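Local coordinates for protein metal-dependent hydrolase (Lactobacillus plantarum, PDB 2F6K) that probably catalyses a metal-dependent decarboxylation of the aminocarboxymuconate-semialdehyde type, using manganese bound in an amidohydrolase TIM barrel, at residues A[2-7]-A[299-304]; A[124-129]-A[157-162]; A[140-145]-A[194-199]; A[203-208]-A[239-244]; A[228-233]-A[253-258]. One frame throughout, in Å; residues are numbered along the deposited sequence.

In the fold
Interactions 1 and 4 are the buried contacts nearest the metal site of the TIM barrel, and they meet directly: His7 of the first binds manganese and is held by Asp239 of the second. Their chemistry differs, since interaction 1 joins a strand to the last helix by apolar packing alone, whereas interaction 4 ties two loops by hydrogen bonds. Interactions 2 and 3 are only partly buried, and each turns on one polar side chain, an asparagine pinning a hairpin in one and an aspartate gripping a turn in the other. Interaction 5, also buried, packs a helix on a loop by apolar side chains and bridging waters. Interactions 2, 4 and 5 all border the second subunit.

Interaction 1: residues A[2-7]-A[299-304]; sequences SKIDFH and DNAHRL. With MN (manganese (II) ion), chain C.
The Phe6 ring turns its edge to Ala301, whose CB lies close to the ring plane, 4.0 Å from Phe6 CD1, while Leu304 CD2 approaches Phe6 CZ obliquely at 4.2 Å. In this way the first strand of the TIM barrel, 3-9, packs against the helix that closes the chain, 290-306. Ile4 supplies the rest of the interface: its CG2 meets Ala301 CB at 3.6 Å, and its CD1 reaches the backbone N of His302 at 3.7 Å. With CG1 beside its own backbone N (chi1 -68°), Ile4 presents both branches to the helix. Alanine suits position 301, because two larger side chains converge on its methyl. No hydrogen bond joins the segments; Leu262 of the last barrel strand adds further apolar surface, touching Phe6, Ala301 and Leu304. Within the helix, the Arg303 guanidinium has Asp299 O over one face, near the rim, and Asn300 OD1 at its edge. Asp5 points away from the helix, and its OD1 accepts from His7 N at 3.1 Å in an Asx turn where the chain turns a corner. There His7 joins His9, His154 and Asp266 round the metal, its NE2 bound to manganese at 2.1 Å.

Interaction 2: residues A[124-129]-A[157-162]; sequences PTNSRG and EPAILP
Asn126 reaches across to Glu157 and can be followed atom by atom. Its CB points toward segment 157-162, and CG then lies 4.0 Å from Glu157 O. At the tip, ND2 donates to that carbonyl oxygen at 3.0 Å with an angle of 154°; the oxygen sits in the plane of the asparagine amide, whereas ND2 stands above the plane of the Glu157 carbonyl. ND2 also bonds to Asp179 of helix 171-189, so one amide nitrogen joins that helix to the Glu157 loop. The other branch, OD1, turns back on its own segment and accepts from Gly129 N at 2.9 Å, an Asx motif, and a water lies 3.0 Å from the same OD1. An asparagine fits here because one amide both donates across the contact and accepts within the turn. Gly129 then brings its CA to 3.9 Å from Ala159 CB. A side chain there would collide with Arg128 O, which makes glycine fit. Arg128 O and NH2 bond to Asn164 and Lys163 of a third subunit. The contact sets a short beta hairpin (126-127 and 130-131) of the loop after strand 120-124, with its Asx motif, on the loop after neighbouring TIM-barrel strand 150-154.

Interaction 3: residues A[140-145]-A[194-199]; sequences VYQELD and EKYPNI
A type I beta turn, Tyr196 to Ile199, leads into the barrel strand 200-203 and is gripped by Asp145 at the end of the neighbouring helix 138-145. Aspartate suits this helix end because its short carboxylate offers the turn two acceptor oxygens. OD1 accepts from Asn198 N at 2.8 Å on its syn side, with a weak second bond from Ile199 N, while OD2 takes Asn198 ND2 at 2.8 Å in a straighter bond of 161°. The carboxylate gets there because CG lies opposite the backbone N (chi1 -168°), swinging the acid out toward the turn. With an alanine at Asp145, the backbone N-H and side-chain amide of Asn198 would probably lose the carboxylate whose oxygens they share, and the amide would be set free to turn. Beside this polar grip, the Tyr196 ring is sandwiched: Tyr141 CB sits over the centre of one face in a CH-pi contact, 3.4 Å from the Tyr196 ring centroid, and Lys195 CB lies over the opposite face, near the rim. The two tyrosine rings meet obliquely, their planes at 59°, and Phe192 stands edge-to-face with both. Ile199 CD1 closes the apolar side, 3.9 Å from Leu144 CB. At the tyrosine's far end the link is again polar: one water bridges Gln142 NE2 and Tyr196 OH, at 2.8 Å from NE2.

Interaction 4: residues A[203-208]-A[239-244]; sequences IPHAGA and DVAGAV
Asp239 lies against Pro204, its OD1 3.3 Å from Pro204 CA, and uses its other oxygen to fasten two loops. OD2 accepts from His205 N at 2.9 Å and from Ala241 N at 3.0 Å; the two donors come from opposite faces of the carboxylate, each 41° out of its plane, and the second bond makes an Asx turn. The side chain can do this because CG stands between the backbone N and the carbonyl carbon (chi1 78°), folding the acid back over its own chain. OD1 bonds to ND1 of the metal ligand His7, making Asp239 a second-shell residue of the manganese site. A leucine in its place would probably leave His205 N, Ala241 N and His7 ND1 without their acceptor, and the His7 ring less fixed in its rotation. The backbone adds Ala206 N to Asp239 O at 2.9 Å and a weak bond from Asp239 N to Ile203 O. His205 shows an edge of its ring to Ala241 O, 3.7 Å from His205 CD2, and its NE2 makes a weak bond to the metal ligand Asp266. Small Ala206 leaves room for Val244 CG1 at 3.9 Å from its CB. The contact thus joins the ends of adjacent parallel strands 200-203 and 237-239, with Ile203 against helix 171-189 and Ala206 against helix 248-252.

Interaction 5: residues A[228-233]-A[253-258]; sequences DVYDVM and MSLAQP
Leu255 points toward helix 229-235 and divides its two methyls between Tyr230 and Met233. Its CD2 comes to the edge of the Tyr230 ring, near the ring plane, at 3.5 Å from Tyr230 CD1; Val229 CG1 covers one face of that ring. Met233, a selenomethionine here, bends at chi2 and chi3 (-62° and -76°), which curls its CE back to 4.1 Å from Leu255 CD1. A flexible chain suits the place, since its bends let CE lie against the Leu255 side chain while its CB rests 3.6 Å from Leu255 O. Tyr230 OH bonds to Asp215 of helix 210-225, and Arg247 of a second subunit packs on both Tyr230 and Leu255. Main-chain polar atoms meet water: one bridges Tyr230 O and Leu255 O, and another accepts from Gln257 N at 2.7 Å and also lies within bonding distance of Met233 O. With no direct hydrogen bond between the segments, helix and loop are held by apolar fit, and waters serve the peptide groups between them.

Interaction 1: residues A[2-7]-A[299-304]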
# COMPACT_ATOMS: atom_id res chain seq x y z
N SER A 2 41.96 -10.99 -18.15
CA SER A 2 41.15 -9.78 -17.81
C SER A 2 39.68 -10.12 -17.73
O SER A 2 39.24 -11.12 -18.31
CB SER A 2 41.34 -8.70 -18.86
OG SER A 2 42.62 -8.12 -18.74
N LYS A 3 38.93 -9.28 -17.03
CA LYS A 3 37.50 -9.49 -16.87
C LYS A 3 36.69 -8.43 -17.60
O LYS A 3 37.19 -7.34 -17.92
CB LYS A 3 37.13 -9.43 -15.39
CG LYS A 3 38.15 -10.08 -14.49
CD LYS A 3 37.89 -9.75 -13.02
CE LYS A 3 39.00 -10.29 -12.14
NZ LYS A 3 38.95 -9.67 -10.80
N ILE A 4 35.43 -8.76 -17.87
CA ILE A 4 34.48 -7.83 -18.49
C ILE A 4 33.39 -7.65 -17.44
O ILE A 4 32.81 -8.63 -16.97
CB ILE A 4 33.87 -8.41 -19.79
CG1 ILE A 4 34.95 -8.51 -20.88
CG2 ILE A 4 32.74 -7.50 -20.27
CD1 ILE A 4 34.50 -9.23 -22.13
N ASP A 5 33.13 -6.41 -17.05
CA ASP A 5 32.14 -6.09 -16.02
C ASP A 5 30.77 -5.74 -16.60
O ASP A 5 30.62 -4.72 -17.25
CB ASP A 5 32.66 -4.90 -15.20
CG ASP A 5 31.98 -4.78 -13.85
OD1 ASP A 5 30.84 -5.29 -13.70
OD2 ASP A 5 32.59 -4.16 -12.95
N PHE A 6 29.76 -6.57 -16.36
CA PHE A 6 28.44 -6.29 -16.92
C PHE A 6 27.45 -5.64 -15.96
O PHE A 6 26.27 -5.50 -16.28
CB PHE A 6 27.82 -7.56 -17.50
CG PHE A 6 27.55 -7.48 -18.97
CD1 PHE A 6 28.33 -8.21 -19.87
CD2 PHE A 6 26.54 -6.66 -19.46
CE1 PHE A 6 28.10 -8.12 -21.24
CE2 PHE A 6 26.30 -6.57 -20.84
CZ PHE A 6 27.08 -7.30 -21.73
N HIS A 7 27.93 -5.27 -14.78
CA HIS A 7 27.07 -4.62 -13.78
C HIS A 7 27.94 -3.64 -13.02
O HIS A 7 28.50 -3.96 -11.97
CB HIS A 7 26.46 -5.66 -12.83
CG HIS A 7 25.43 -5.10 -11.90
ND1 HIS A 7 24.31 -5.80 -11.53
CD2 HIS A 7 25.37 -3.92 -11.23
CE1 HIS A 7 23.60 -5.09 -10.67
NE2 HIS A 7 24.22 -3.94 -10.48
N ASP A 299 34.89 -14.99 -21.08
CA ASP A 299 34.31 -15.67 -22.24
C ASP A 299 32.82 -15.41 -22.51
O ASP A 299 32.45 -15.03 -23.62
CB ASP A 299 34.57 -17.17 -22.16
CG ASP A 299 36.07 -17.51 -22.14
OD1 ASP A 299 36.88 -16.69 -22.64
OD2 ASP A 299 36.44 -18.59 -21.64
N ASN A 300 31.96 -15.62 -21.51
CA ASN A 300 30.54 -15.41 -21.73
C ASN A 300 30.21 -13.99 -22.19
O ASN A 300 29.47 -13.82 -23.16
CB ASN A 300 29.76 -15.77 -20.46
CG ASN A 300 29.88 -17.25 -20.13
OD1 ASN A 300 30.25 -18.05 -20.99
ND2 ASN A 300 29.56 -17.62 -18.90
N ALA A 301 30.76 -12.99 -21.51
CA ALA A 301 30.51 -11.60 -21.90
C ALA A 301 30.99 -11.38 -23.33
O ALA A 301 30.25 -10.91 -24.19
CB ALA A 301 31.24 -10.66 -20.96
N HIS A 302 32.25 -11.73 -23.56
CA HIS A 302 32.87 -11.58 -24.87
C HIS A 302 32.05 -12.19 -26.01
O HIS A 302 31.89 -11.57 -27.06
CB HIS A 302 34.26 -12.20 -24.88
CG HIS A 302 34.98 -12.03 -26.17
ND1 HIS A 302 35.39 -10.79 -26.64
CD2 HIS A 302 35.34 -12.93 -27.12
CE1 HIS A 302 35.97 -10.94 -27.82
NE2 HIS A 302 35.95 -12.23 -28.14
N ARG A 303 31.54 -13.40 -25.79
CA ARG A 303 30.76 -14.08 -26.82
C ARG A 303 29.48 -13.31 -27.10
O ARG A 303 29.07 -13.16 -28.25
CB ARG A 303 30.41 -15.50 -26.36
CG ARG A 303 29.66 -16.31 -27.40
CD ARG A 303 29.29 -17.68 -26.88
NE ARG A 303 30.45 -18.40 -26.36
CZ ARG A 303 30.71 -18.59 -25.07
NH1 ARG A 303 29.89 -18.11 -24.15
NH2 ARG A 303 31.79 -19.27 -24.70
N LEU A 304 28.86 -12.81 -26.03
CA LEU A 304 27.63 -12.05 -26.13
C LEU A 304 27.85 -10.70 -26.81
O LEU A 304 26.98 -10.22 -27.53
CB LEU A 304 27.04 -11.84 -24.73
CG LEU A 304 25.71 -11.12 -24.55
CD1 LEU A 304 24.57 -11.94 -25.14
CD2 LEU A 304 25.48 -10.90 -23.06
MN MN C . 23.45 -2.28 -9.38
O HOH W 1 22.74 -3.36 -7.74
O HOH W 2 23.19 -0.41 -8.05

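Interaction 2: residues A[124-129]-A[157-162]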
# COMPACT_ATOMS: atom_id res chain seq x y z
N PRO A 124 14.42 -0.68 -15.31
CA PRO A 124 14.09 -0.91 -13.91
C PRO A 124 13.07 -2.02 -13.79
O PRO A 124 12.16 -2.12 -14.61
CB PRO A 124 13.52 0.44 -13.48
CG PRO A 124 12.78 0.87 -14.71
CD PRO A 124 13.76 0.54 -15.82
N THR A 125 13.21 -2.86 -12.76
CA THR A 125 12.26 -3.94 -12.55
C THR A 125 10.89 -3.30 -12.49
O THR A 125 9.91 -3.86 -12.99
CB THR A 125 12.55 -4.67 -11.24
OG1 THR A 125 12.81 -3.71 -10.21
CG2 THR A 125 13.76 -5.59 -11.40
N ASN A 126 10.82 -2.11 -11.90
CA ASN A 126 9.57 -1.36 -11.82
C ASN A 126 9.90 0.12 -11.72
O ASN A 126 10.86 0.50 -11.04
CB ASN A 126 8.73 -1.79 -10.61
CG ASN A 126 8.91 -0.86 -9.42
OD1 ASN A 126 8.41 0.27 -9.40
ND2 ASN A 126 9.62 -1.34 -8.41
N SER A 127 9.12 0.94 -12.41
CA SER A 127 9.32 2.37 -12.38
C SER A 127 8.07 2.92 -11.74
O SER A 127 7.01 2.93 -12.37
CB SER A 127 9.49 2.92 -13.80
OG SER A 127 9.71 4.32 -13.79
N ARG A 128 8.19 3.34 -10.49
CA ARG A 128 7.06 3.86 -9.73
C ARG A 128 5.79 3.02 -9.87
O ARG A 128 4.69 3.56 -9.93
CB ARG A 128 6.73 5.31 -10.12
CG ARG A 128 7.75 6.35 -9.66
CD ARG A 128 7.22 7.78 -9.87
NE ARG A 128 6.19 8.15 -8.91
CZ ARG A 128 6.43 8.59 -7.67
NH1 ARG A 128 7.67 8.72 -7.25
NH2 ARG A 128 5.43 8.90 -6.86
N GLY A 129 5.94 1.70 -9.95
CA GLY A 129 4.76 0.87 -10.05
C GLY A 129 4.52 0.14 -11.36
O GLY A 129 3.73 -0.81 -11.41
N GLU A 157 13.30 -0.32 -5.61
CA GLU A 157 12.52 -0.57 -4.41
C GLU A 157 11.14 -1.00 -4.86
O GLU A 157 10.56 -0.39 -5.76
CB GLU A 157 12.42 0.71 -3.57
CG GLU A 157 11.30 0.68 -2.53
CD GLU A 157 11.33 1.89 -1.61
OE1 GLU A 157 11.62 3.00 -2.10
OE2 GLU A 157 11.04 1.72 -0.40
N PRO A 158 10.59 -2.06 -4.26
CA PRO A 158 9.25 -2.54 -4.64
C PRO A 158 8.26 -1.37 -4.54
O PRO A 158 8.37 -0.54 -3.64
CB PRO A 158 8.98 -3.63 -3.61
CG PRO A 158 10.35 -4.19 -3.36
CD PRO A 158 11.20 -2.94 -3.25
N ALA A 159 7.30 -1.31 -5.46
CA ALA A 159 6.31 -0.22 -5.47
C ALA A 159 5.78 0.07 -4.07
O ALA A 159 5.76 1.22 -3.64
CB ALA A 159 5.16 -0.56 -6.41
N ILE A 160 5.36 -0.98 -3.36
CA ILE A 160 4.86 -0.82 -2.00
C ILE A 160 5.15 -2.07 -1.17
O ILE A 160 5.20 -3.19 -1.71
CB ILE A 160 3.34 -0.58 -1.98
CG1 ILE A 160 2.62 -1.82 -2.51
CG2 ILE A 160 2.98 0.64 -2.82
CD1 ILE A 160 1.12 -1.76 -2.37
N LEU A 161 5.34 -1.88 0.13
CA LEU A 161 5.64 -2.97 1.05
C LEU A 161 4.98 -2.73 2.41
O LEU A 161 4.58 -1.62 2.72
CB LEU A 161 7.15 -3.08 1.27
CG LEU A 161 8.03 -3.50 0.09
CD1 LEU A 161 9.49 -3.40 0.49
CD2 LEU A 161 7.67 -4.91 -0.32
N PRO A 162 4.88 -3.78 3.24
CA PRO A 162 4.27 -3.63 4.56
C PRO A 162 5.03 -2.55 5.33
O PRO A 162 6.26 -2.52 5.32
CB PRO A 162 4.45 -5.02 5.18
CG PRO A 162 4.37 -5.92 3.99
CD PRO A 162 5.23 -5.19 2.98
O HOH W 3 9.25 2.32 -7.32

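Interaction 3: residues A[140-145]-A[194-199]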
# COMPACT_ATOMS: atom_id res chain seq x y z
N VAL A 140 7.69 -1.17 -26.93
CA VAL A 140 9.09 -1.06 -26.55
C VAL A 140 9.76 -2.42 -26.73
O VAL A 140 10.89 -2.50 -27.21
CB VAL A 140 9.27 -0.61 -25.08
CG1 VAL A 140 10.75 -0.57 -24.72
CG2 VAL A 140 8.66 0.76 -24.87
N TYR A 141 9.06 -3.48 -26.35
CA TYR A 141 9.60 -4.83 -26.49
C TYR A 141 9.82 -5.16 -27.97
O TYR A 141 10.86 -5.70 -28.35
CB TYR A 141 8.65 -5.87 -25.87
CG TYR A 141 8.20 -5.55 -24.47
CD1 TYR A 141 9.05 -4.89 -23.58
CD2 TYR A 141 6.93 -5.91 -24.03
CE1 TYR A 141 8.65 -4.60 -22.28
CE2 TYR A 141 6.52 -5.63 -22.73
CZ TYR A 141 7.39 -4.97 -21.86
OH TYR A 141 6.99 -4.67 -20.58
N GLN A 142 8.84 -4.83 -28.80
CA GLN A 142 8.94 -5.10 -30.23
C GLN A 142 10.17 -4.45 -30.84
O GLN A 142 10.90 -5.09 -31.60
CB GLN A 142 7.68 -4.61 -30.94
CG GLN A 142 6.41 -5.20 -30.36
CD GLN A 142 5.16 -4.61 -30.98
OE1 GLN A 142 5.11 -3.42 -31.29
NE2 GLN A 142 4.14 -5.44 -31.14
N GLU A 143 10.42 -3.19 -30.50
CA GLU A 143 11.59 -2.50 -31.02
C GLU A 143 12.89 -3.15 -30.54
O GLU A 143 13.89 -3.14 -31.25
CB GLU A 143 11.59 -1.03 -30.59
CG GLU A 143 10.55 -0.16 -31.29
CD GLU A 143 10.72 -0.14 -32.81
OE1 GLU A 143 11.86 -0.34 -33.30
OE2 GLU A 143 9.72 0.10 -33.52
N LEU A 144 12.85 -3.72 -29.34
CA LEU A 144 14.02 -4.37 -28.76
C LEU A 144 14.23 -5.75 -29.35
O LEU A 144 15.36 -6.16 -29.60
CB LEU A 144 13.88 -4.46 -27.24
CG LEU A 144 14.15 -3.17 -26.45
CD1 LEU A 144 13.63 -3.29 -25.02
CD2 LEU A 144 15.64 -2.89 -26.45
N ASP A 145 13.14 -6.47 -29.58
CA ASP A 145 13.25 -7.81 -30.14
C ASP A 145 13.72 -7.76 -31.59
O ASP A 145 14.45 -8.63 -32.06
CB ASP A 145 11.91 -8.54 -30.07
CG ASP A 145 12.04 -10.03 -30.36
OD1 ASP A 145 12.61 -10.77 -29.52
OD2 ASP A 145 11.58 -10.47 -31.43
N GLU A 194 8.59 -15.91 -24.75
CA GLU A 194 7.94 -16.63 -25.83
C GLU A 194 7.67 -15.65 -26.98
O GLU A 194 7.91 -15.96 -28.14
CB GLU A 194 6.63 -17.21 -25.30
CG GLU A 194 5.85 -18.12 -26.21
CD GLU A 194 4.65 -18.73 -25.48
OE1 GLU A 194 4.87 -19.47 -24.49
OE2 GLU A 194 3.50 -18.47 -25.87
N LYS A 195 7.20 -14.45 -26.63
CA LYS A 195 6.89 -13.43 -27.63
C LYS A 195 8.11 -12.64 -28.13
O LYS A 195 8.12 -12.15 -29.27
CB LYS A 195 5.84 -12.45 -27.09
CG LYS A 195 4.48 -13.08 -26.79
CD LYS A 195 3.38 -12.03 -26.73
CE LYS A 195 3.63 -11.01 -25.63
NZ LYS A 195 2.65 -9.89 -25.67
N TYR A 196 9.12 -12.49 -27.29
CA TYR A 196 10.32 -11.75 -27.69
C TYR A 196 11.57 -12.60 -27.43
O TYR A 196 12.45 -12.21 -26.67
CB TYR A 196 10.41 -10.44 -26.91
CG TYR A 196 9.10 -9.68 -26.90
CD1 TYR A 196 8.31 -9.63 -25.75
CD2 TYR A 196 8.61 -9.07 -28.06
CE1 TYR A 196 7.06 -9.00 -25.76
CE2 TYR A 196 7.37 -8.44 -28.08
CZ TYR A 196 6.60 -8.41 -26.92
OH TYR A 196 5.36 -7.80 -26.95
N PRO A 197 11.65 -13.76 -28.11
CA PRO A 197 12.76 -14.72 -28.00
C PRO A 197 14.13 -14.17 -28.37
O PRO A 197 15.15 -14.67 -27.90
CB PRO A 197 12.33 -15.83 -28.95
CG PRO A 197 11.67 -15.06 -30.04
CD PRO A 197 10.80 -14.10 -29.26
N ASN A 198 14.15 -13.13 -29.19
CA ASN A 198 15.39 -12.54 -29.65
C ASN A 198 16.06 -11.61 -28.67
O ASN A 198 17.25 -11.29 -28.82
CB ASN A 198 15.15 -11.83 -30.98
CG ASN A 198 14.54 -12.75 -32.01
OD1 ASN A 198 15.14 -13.76 -32.37
ND2 ASN A 198 13.32 -12.43 -32.46
N ILE A 199 15.32 -11.16 -27.66
CA ILE A 199 15.90 -10.28 -26.67
C ILE A 199 16.75 -11.12 -25.73
O ILE A 199 16.38 -12.24 -25.39
CB ILE A 199 14.83 -9.57 -25.83
CG1 ILE A 199 13.97 -8.68 -26.74
CG2 ILE A 199 15.49 -8.76 -24.72
CD1 ILE A 199 12.84 -7.97 -26.03
O HOH W 4 4.09 -7.74 -29.58

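Interaction 4: residues A[203-208]-A[239-244]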
# COMPACT_ATOMS: atom_id res chain seq x y z
N ILE A 203 19.40 -11.02 -15.98
CA ILE A 203 18.77 -10.85 -14.68
C ILE A 203 19.92 -10.71 -13.66
O ILE A 203 20.74 -11.62 -13.51
CB ILE A 203 17.86 -12.05 -14.36
CG1 ILE A 203 16.71 -12.08 -15.37
CG2 ILE A 203 17.31 -11.94 -12.95
CD1 ILE A 203 15.79 -13.27 -15.23
N PRO A 204 19.99 -9.57 -12.96
CA PRO A 204 21.03 -9.28 -11.97
C PRO A 204 21.06 -10.08 -10.68
O PRO A 204 20.08 -10.76 -10.32
CB PRO A 204 20.80 -7.80 -11.69
CG PRO A 204 19.31 -7.71 -11.72
CD PRO A 204 18.95 -8.52 -12.95
N HIS A 205 22.20 -10.00 -10.00
CA HIS A 205 22.42 -10.65 -8.71
C HIS A 205 22.12 -12.14 -8.67
O HIS A 205 21.44 -12.63 -7.77
CB HIS A 205 21.61 -9.92 -7.63
CG HIS A 205 21.84 -8.44 -7.60
ND1 HIS A 205 20.82 -7.53 -7.78
CD2 HIS A 205 22.97 -7.72 -7.43
CE1 HIS A 205 21.31 -6.30 -7.73
NE2 HIS A 205 22.62 -6.39 -7.51
N ALA A 206 22.64 -12.87 -9.65
CA ALA A 206 22.46 -14.32 -9.71
C ALA A 206 21.00 -14.79 -9.65
O ALA A 206 20.71 -15.85 -9.10
CB ALA A 206 23.26 -14.97 -8.61
N GLY A 207 20.09 -13.99 -10.19
CA GLY A 207 18.69 -14.38 -10.22
C GLY A 207 17.88 -14.14 -8.96
O GLY A 207 16.76 -14.66 -8.83
N ALA A 208 18.44 -13.35 -8.04
CA ALA A 208 17.77 -13.05 -6.78
C ALA A 208 17.24 -14.33 -6.14
O ALA A 208 18.03 -15.20 -5.77
CB ALA A 208 16.64 -12.05 -7.01
N ASP A 239 23.96 -11.93 -14.24
CA ASP A 239 25.25 -11.37 -13.86
C ASP A 239 25.43 -11.95 -12.46
O ASP A 239 24.49 -12.53 -11.92
CB ASP A 239 25.22 -9.83 -13.89
CG ASP A 239 24.55 -9.20 -12.68
OD1 ASP A 239 23.98 -8.10 -12.87
OD2 ASP A 239 24.62 -9.75 -11.57
N VAL A 240 26.61 -11.85 -11.87
CA VAL A 240 26.80 -12.43 -10.54
C VAL A 240 27.32 -11.45 -9.50
O VAL A 240 28.22 -11.77 -8.72
CB VAL A 240 27.76 -13.65 -10.58
CG1 VAL A 240 27.17 -14.74 -11.46
CG2 VAL A 240 29.13 -13.24 -11.09
N ALA A 241 26.76 -10.24 -9.50
CA ALA A 241 27.16 -9.25 -8.52
C ALA A 241 26.53 -9.63 -7.17
O ALA A 241 25.52 -10.34 -7.13
CB ALA A 241 26.67 -7.86 -8.95
N GLY A 242 27.14 -9.20 -6.07
CA GLY A 242 26.59 -9.51 -4.76
C GLY A 242 27.21 -10.71 -4.06
O GLY A 242 28.20 -11.27 -4.53
N ALA A 243 26.60 -11.10 -2.95
CA ALA A 243 27.07 -12.23 -2.15
C ALA A 243 26.62 -13.57 -2.74
O ALA A 243 25.88 -14.32 -2.10
CB ALA A 243 26.57 -12.09 -0.72
N VAL A 244 27.08 -13.85 -3.94
CA VAL A 244 26.71 -15.07 -4.65
C VAL A 244 27.30 -16.36 -4.10
O VAL A 244 26.82 -17.45 -4.42
CB VAL A 244 27.09 -14.96 -6.13
CG1 VAL A 244 26.48 -13.70 -6.73
CG2 VAL A 244 28.60 -14.96 -6.26
O HOH W 5 23.57 -11.48 -5.26

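Interaction 5: residues A[228-233]-A[253-258]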
# COMPACT_ATOMS: atom_id res chain seq x y z
N ASP A 228 7.53 -23.23 -19.44
CA ASP A 228 8.40 -24.15 -18.70
C ASP A 228 9.49 -23.27 -18.10
O ASP A 228 10.41 -22.85 -18.79
CB ASP A 228 9.01 -25.18 -19.65
CG ASP A 228 9.81 -26.25 -18.92
OD1 ASP A 228 10.63 -25.88 -18.04
OD2 ASP A 228 9.62 -27.44 -19.24
N VAL A 229 9.38 -22.98 -16.81
CA VAL A 229 10.33 -22.10 -16.14
C VAL A 229 11.78 -22.55 -16.32
O VAL A 229 12.69 -21.73 -16.45
CB VAL A 229 9.96 -21.94 -14.63
CG1 VAL A 229 10.14 -23.25 -13.88
CG2 VAL A 229 10.77 -20.81 -14.01
N TYR A 230 12.00 -23.87 -16.34
CA TYR A 230 13.34 -24.42 -16.51
C TYR A 230 13.93 -24.11 -17.88
O TYR A 230 15.14 -23.94 -18.00
CB TYR A 230 13.33 -25.92 -16.26
CG TYR A 230 12.79 -26.25 -14.89
CD1 TYR A 230 13.47 -25.84 -13.74
CD2 TYR A 230 11.59 -26.94 -14.75
CE1 TYR A 230 12.96 -26.13 -12.47
CE2 TYR A 230 11.07 -27.23 -13.49
CZ TYR A 230 11.76 -26.82 -12.35
OH TYR A 230 11.25 -27.12 -11.10
N ASP A 231 13.09 -24.05 -18.91
CA ASP A 231 13.60 -23.72 -20.24
C ASP A 231 13.98 -22.24 -20.25
O ASP A 231 14.99 -21.85 -20.83
CB ASP A 231 12.56 -23.98 -21.33
CG ASP A 231 12.34 -25.45 -21.59
OD1 ASP A 231 13.34 -26.21 -21.54
OD2 ASP A 231 11.18 -25.83 -21.87
N VAL A 232 13.15 -21.42 -19.60
CA VAL A 232 13.41 -19.99 -19.54
C VAL A 232 14.72 -19.70 -18.80
O VAL A 232 15.49 -18.81 -19.19
CB VAL A 232 12.25 -19.24 -18.84
CG1 VAL A 232 12.51 -17.75 -18.83
CG2 VAL A 232 10.94 -19.54 -19.56
N MSE A 233 14.99 -20.46 -17.74
CA MSE A 233 16.22 -20.27 -16.98
C MSE A 233 17.45 -20.57 -17.84
O MSE A 233 18.54 -20.08 -17.57
CB MSE A 233 16.21 -21.14 -15.73
CG MSE A 233 15.19 -20.69 -14.66
SE MSE A 233 15.54 -18.89 -13.95
CE MSE A 233 17.03 -19.34 -12.81
N MSE A 253 23.50 -22.42 -10.84
CA MSE A 253 24.17 -23.18 -11.88
C MSE A 253 23.50 -24.51 -12.22
O MSE A 253 23.83 -25.13 -13.23
CB MSE A 253 25.64 -23.39 -11.52
CG MSE A 253 26.40 -22.06 -11.43
SE MSE A 253 28.28 -22.19 -11.03
CE MSE A 253 28.14 -23.12 -9.36
N SER A 254 22.55 -24.93 -11.39
CA SER A 254 21.84 -26.16 -11.68
C SER A 254 20.62 -25.82 -12.55
O SER A 254 19.89 -26.71 -12.99
CB SER A 254 21.37 -26.83 -10.38
OG SER A 254 20.30 -26.10 -9.80
N LEU A 255 20.42 -24.52 -12.80
CA LEU A 255 19.30 -24.04 -13.60
C LEU A 255 19.73 -23.21 -14.81
O LEU A 255 19.11 -23.27 -15.87
CB LEU A 255 18.37 -23.19 -12.75
CG LEU A 255 17.58 -23.84 -11.61
CD1 LEU A 255 17.14 -22.76 -10.63
CD2 LEU A 255 16.39 -24.58 -12.17
N ALA A 256 20.80 -22.44 -14.65
CA ALA A 256 21.31 -21.58 -15.71
C ALA A 256 22.28 -22.29 -16.65
O ALA A 256 22.90 -23.28 -16.30
CB ALA A 256 21.98 -20.36 -15.11
N GLN A 257 22.40 -21.74 -17.85
CA GLN A 257 23.31 -22.28 -18.84
C GLN A 257 24.70 -21.74 -18.48
O GLN A 257 24.85 -20.58 -18.12
CB GLN A 257 22.89 -21.79 -20.24
CG GLN A 257 22.94 -22.85 -21.32
CD GLN A 257 22.52 -22.30 -22.68
OE1 GLN A 257 21.38 -21.89 -22.87
NE2 GLN A 257 23.45 -22.30 -23.63
N PRO A 258 25.73 -22.60 -18.55
CA PRO A 258 27.10 -22.22 -18.23
C PRO A 258 27.62 -21.00 -18.97
O PRO A 258 28.34 -20.19 -18.40
CB PRO A 258 27.89 -23.47 -18.59
CG PRO A 258 26.95 -24.56 -18.19
CD PRO A 258 25.63 -24.05 -18.77
O HOH W 6 16.86 -24.64 -15.70
O HOH W 7 20.97 -19.48 -18.35